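PDB 6ZTI: PlaB phospholipase from Legionella pneumophila, which probably hydrolyses phospholipids as an alpha/beta hydrolase linked to virulence, with an activity controlled by NAD(H)-mediated tetramerization. Local coordinates for residues 256-264 against 310-321. Numbering follows the deposited sequence.
Sequences MAFGVLPGL and LDNITKETQKNE
Val-260 lays its CG2 methyl against CG2 of Thr-314, 3.8 Å away, the two side chains crossing at about a right angle. With OG1 beside its own backbone N (chi1 -65°), Thr-314 presents hydroxyl and methyl together to the strand, and OG1 accepts the Val-260 N-H at 2.8 Å in a fairly straight bond. A water extends this link, accepting from Thr-314 OG1 and donating to Phe-258 O and Asp-311 OD1. One turn on, Thr-317 OG1 lies 2.9 Å from Val-260 O and equally near Ile-313 O; its proton can serve either. Thr-317 CG2 packs on Val-260 CG1 at 4.1 Å. The two threonines thus occupy the outer backbone edge of the sheet's last strand, where another strand could pair. Glu-321, just past the helix, reaches back with its chain extended beyond CG, and OE2 takes the Gly-263 N-H at 2.7 Å, nearly end-on to the carboxylate oxygen though bent at the hydrogen (137°). A second water joins Glu-321 OE1 to Leu-261 O. On the other flank, Leu-310 CD1 meets Ala-257 CB at 4.0 Å, and Ile-313 CG2 touches Leu-261 CD2. Gly-259 turns its bare CA to the helix, 3.2 Å from Thr-314 OG1; Leu-310 CD2 crowds the place a CB would take. The axes run 6.3 Å apart at 28°, helix 300-320 following the outermost strand 257-261 of the parallel alpha/beta-hydrolase sheet within this chain. Strand 191-197 pairs with its other edge, Trp-290 of helix 286-296 touches Leu-261, Leu-310 and Ile-313, and Val-223 of helix 223-226 touches Phe-258 and Val-260.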
loop_
_atom_site.group_PDB
_atom_site.type_symbol
_atom_site.label_atom_id
_atom_site.label_comp_id
_atom_site.label_asym_id
_atom_site.label_seq_id
_atom_site.Cartn_x
_atom_site.Cartn_y
_atom_site.Cartn_z
ATOM N N MET B 256 -35.715 -23.119 0.385
ATOM C CA MET B 256 -35.350 -23.465 -0.980
ATOM C C MET B 256 -34.829 -24.895 -1.023
ATOM O O MET B 256 -34.072 -25.319 -0.143
ATOM C CB MET B 256 -34.279 -22.508 -1.535
ATOM C CG MET B 256 -33.982 -22.721 -3.023
ATOM S SD MET B 256 -32.834 -21.532 -3.792
ATOM C CE MET B 256 -33.759 -20.003 -3.600
ATOM N N ALA B 257 -35.233 -25.626 -2.060
ATOM C CA ALA B 257 -34.730 -26.974 -2.280
ATOM C C ALA B 257 -33.207 -26.986 -2.245
ATOM O O ALA B 257 -32.547 -26.104 -2.797
ATOM C CB ALA B 257 -35.231 -27.499 -3.631
ATOM N N PHE B 258 -32.649 -27.993 -1.578
ATOM C CA PHE B 258 -31.211 -28.066 -1.361
ATOM C C PHE B 258 -30.809 -29.523 -1.277
ATOM O O PHE B 258 -31.296 -30.255 -0.411
ATOM C CB PHE B 258 -30.803 -27.320 -0.082
ATOM C CG PHE B 258 -29.343 -27.439 0.252
ATOM C CD1 PHE B 258 -28.394 -26.831 -0.541
ATOM C CD2 PHE B 258 -28.919 -28.168 1.356
ATOM C CE1 PHE B 258 -27.057 -26.943 -0.253
ATOM C CE2 PHE B 258 -27.594 -28.277 1.650
ATOM C CZ PHE B 258 -26.655 -27.661 0.840
ATOM N N GLY B 259 -29.905 -29.931 -2.151
ATOM C CA GLY B 259 -29.426 -31.296 -2.161
ATOM C C GLY B 259 -27.925 -31.338 -2.308
ATOM O O GLY B 259 -27.350 -30.616 -3.121
ATOM N N VAL B 260 -27.293 -32.183 -1.505
ATOM C CA VAL B 260 -25.887 -32.530 -1.655
ATOM C C VAL B 260 -25.847 -33.905 -2.318
ATOM O O VAL B 260 -26.209 -34.915 -1.706
ATOM C CB VAL B 260 -25.150 -32.522 -0.309
ATOM C CG1 VAL B 260 -23.692 -32.880 -0.485
ATOM C CG2 VAL B 260 -25.274 -31.149 0.389
ATOM N N LEU B 261 -25.456 -33.937 -3.543
ATOM C CA LEU B 261 -25.445 -35.150 -4.353
ATOM C C LEU B 261 -24.155 -35.940 -4.146
ATOM O O LEU B 261 -23.104 -35.359 -3.865
ATOM C CB LEU B 261 -25.579 -34.797 -5.827
ATOM C CG LEU B 261 -26.798 -33.963 -6.220
ATOM C CD1 LEU B 261 -26.859 -33.775 -7.756
ATOM C CD2 LEU B 261 -28.071 -34.614 -5.706
ATOM N N PRO B 262 -24.197 -37.266 -4.307
ATOM C CA PRO B 262 -23.019 -38.091 -4.008
ATOM C C PRO B 262 -21.991 -38.138 -5.130
ATOM O O PRO B 262 -22.326 -38.273 -6.310
ATOM C CB PRO B 262 -23.623 -39.485 -3.787
ATOM C CG PRO B 262 -24.792 -39.506 -4.714
ATOM C CD PRO B 262 -25.372 -38.095 -4.628
ATOM N N GLY B 263 -20.722 -38.062 -4.730
ATOM C CA GLY B 263 -19.604 -38.407 -5.591
ATOM C C GLY B 263 -19.203 -37.360 -6.596
ATOM O O GLY B 263 -18.553 -37.689 -7.594
ATOM N N LEU B 264 -19.541 -36.104 -6.359
ATOM C CA LEU B 264 -19.425 -35.059 -7.366
ATOM C C LEU B 264 -18.567 -33.907 -6.858
ATOM O O LEU B 264 -18.764 -33.425 -5.736
ATOM C CB LEU B 264 -20.816 -34.562 -7.757
ATOM C CG LEU B 264 -21.755 -35.571 -8.429
ATOM C CD1 LEU B 264 -23.062 -34.894 -8.726
ATOM C CD2 LEU B 264 -21.154 -36.117 -9.706
ATOM N N LEU B 310 -34.793 -34.221 -1.659
ATOM C CA LEU B 310 -33.391 -33.817 -1.739
ATOM C C LEU B 310 -32.746 -33.745 -0.364
ATOM O O LEU B 310 -31.539 -33.995 -0.228
ATOM C CB LEU B 310 -33.263 -32.474 -2.445
ATOM C CG LEU B 310 -33.501 -32.533 -3.950
ATOM C CD1 LEU B 310 -33.645 -31.124 -4.489
ATOM C CD2 LEU B 310 -32.375 -33.259 -4.650
ATOM N N ASP B 311 -33.517 -33.373 0.655
ATOM C CA ASP B 311 -32.991 -33.385 2.014
ATOM C C ASP B 311 -32.609 -34.800 2.442
ATOM O O ASP B 311 -31.586 -34.999 3.108
ATOM C CB ASP B 311 -34.012 -32.792 2.987
ATOM C CG ASP B 311 -33.459 -32.693 4.403
ATOM O OD1 ASP B 311 -32.449 -31.981 4.589
ATOM O OD2 ASP B 311 -34.004 -33.345 5.316
ATOM N N ASN B 312 -33.420 -35.791 2.076
ATOM C CA ASN B 312 -33.061 -37.176 2.350
ATOM C C ASN B 312 -31.772 -37.566 1.630
ATOM O O ASN B 312 -30.929 -38.270 2.196
ATOM C CB ASN B 312 -34.191 -38.115 1.931
ATOM C CG ASN B 312 -35.371 -38.057 2.865
ATOM O OD1 ASN B 312 -35.263 -37.563 3.991
ATOM N ND2 ASN B 312 -36.509 -38.576 2.412
ATOM N N ILE B 313 -31.619 -37.146 0.371
ATOM C CA ILE B 313 -30.390 -37.436 -0.371
ATOM C C ILE B 313 -29.193 -36.777 0.310
ATOM O O ILE B 313 -28.108 -37.356 0.390
ATOM C CB ILE B 313 -30.520 -36.974 -1.837
ATOM C CG1 ILE B 313 -31.675 -37.686 -2.557
ATOM C CG2 ILE B 313 -29.218 -37.190 -2.600
ATOM C CD1 ILE B 313 -31.611 -39.197 -2.524
ATOM N N THR B 314 -29.356 -35.537 0.763
ATOM C CA THR B 314 -28.281 -34.871 1.492
ATOM C C THR B 314 -27.861 -35.684 2.713
ATOM O O THR B 314 -26.668 -35.904 2.951
ATOM C CB THR B 314 -28.740 -33.471 1.898
ATOM O OG1 THR B 314 -28.942 -32.685 0.716
ATOM C CG2 THR B 314 -27.716 -32.781 2.774
ATOM N N LYS B 315 -28.832 -36.129 3.511
ATOM C CA LYS B 315 -28.512 -36.899 4.710
ATOM C C LYS B 315 -27.777 -38.181 4.359
ATOM O O LYS B 315 -26.833 -38.578 5.050
ATOM C CB LYS B 315 -29.794 -37.214 5.480
ATOM C CG LYS B 315 -30.277 -36.046 6.320
ATOM C CD LYS B 315 -31.767 -36.115 6.593
ATOM C CE LYS B 315 -32.169 -35.138 7.690
ATOM N NZ LYS B 315 -31.617 -33.778 7.440
ATOM N N GLU B 316 -28.202 -38.845 3.286
ATOM C CA GLU B 316 -27.583 -40.101 2.878
ATOM C C GLU B 316 -26.174 -39.874 2.342
ATOM O O GLU B 316 -25.244 -40.619 2.675
ATOM C CB GLU B 316 -28.460 -40.784 1.824
ATOM C CG GLU B 316 -27.887 -42.053 1.234
ATOM C CD GLU B 316 -28.674 -42.536 0.021
ATOM O OE1 GLU B 316 -29.107 -41.691 -0.796
ATOM O OE2 GLU B 316 -28.858 -43.762 -0.120
ATOM N N THR B 317 -26.001 -38.861 1.493
ATOM C CA THR B 317 -24.687 -38.559 0.946
ATOM C C THR B 317 -23.682 -38.296 2.054
ATOM O O THR B 317 -22.561 -38.811 2.028
ATOM C CB THR B 317 -24.771 -37.341 0.029
ATOM O OG1 THR B 317 -25.607 -37.645 -1.095
ATOM C CG2 THR B 317 -23.373 -36.929 -0.455
ATOM N N GLN B 318 -24.061 -37.476 3.030
ATOM C CA GLN B 318 -23.072 -37.023 3.992
ATOM C C GLN B 318 -22.709 -38.119 4.982
ATOM O O GLN B 318 -21.568 -38.166 5.451
ATOM C CB GLN B 318 -23.581 -35.752 4.672
ATOM C CG GLN B 318 -23.646 -34.585 3.687
ATOM C CD GLN B 318 -23.918 -33.227 4.325
ATOM O OE1 GLN B 318 -24.867 -33.051 5.095
ATOM N NE2 GLN B 318 -23.094 -32.248 3.974
ATOM N N LYS B 319 -23.629 -39.040 5.277
ATOM C CA LYS B 319 -23.242 -40.203 6.075
ATOM C C LYS B 319 -22.297 -41.115 5.295
ATOM O O LYS B 319 -21.263 -41.546 5.822
ATOM C CB LYS B 319 -24.488 -40.970 6.529
ATOM C CG LYS B 319 -25.352 -40.183 7.486
ATOM C CD LYS B 319 -24.854 -40.304 8.917
ATOM C CE LYS B 319 -25.858 -39.715 9.904
ATOM N NZ LYS B 319 -27.221 -40.328 9.762
ATOM N N ASN B 320 -22.615 -41.379 4.023
ATOM C CA ASN B 320 -21.829 -42.324 3.231
ATOM C C ASN B 320 -20.429 -41.804 2.930
ATOM O O ASN B 320 -19.499 -42.602 2.778
ATOM C CB ASN B 320 -22.540 -42.638 1.912
ATOM C CG ASN B 320 -23.735 -43.560 2.089
ATOM O OD1 ASN B 320 -23.913 -44.175 3.136
ATOM N ND2 ASN B 320 -24.553 -43.669 1.048
ATOM N N GLU B 321 -20.264 -40.491 2.816
ATOM C CA GLU B 321 -18.991 -39.883 2.457
ATOM C C GLU B 321 -18.221 -39.394 3.671
ATOM O O GLU B 321 -17.158 -38.775 3.516
ATOM C CB GLU B 321 -19.237 -38.731 1.477
ATOM C CG GLU B 321 -19.950 -39.214 0.200
ATOM C CD GLU B 321 -20.000 -38.168 -0.903
ATOM O OE1 GLU B 321 -19.768 -36.974 -0.612
ATOM O OE2 GLU B 321 -20.268 -38.552 -2.065
HETATM O O HOH W 1 -30.390 -30.713 2.704
HETATM O O HOH W 2 -20.486 -35.337 -3.036
#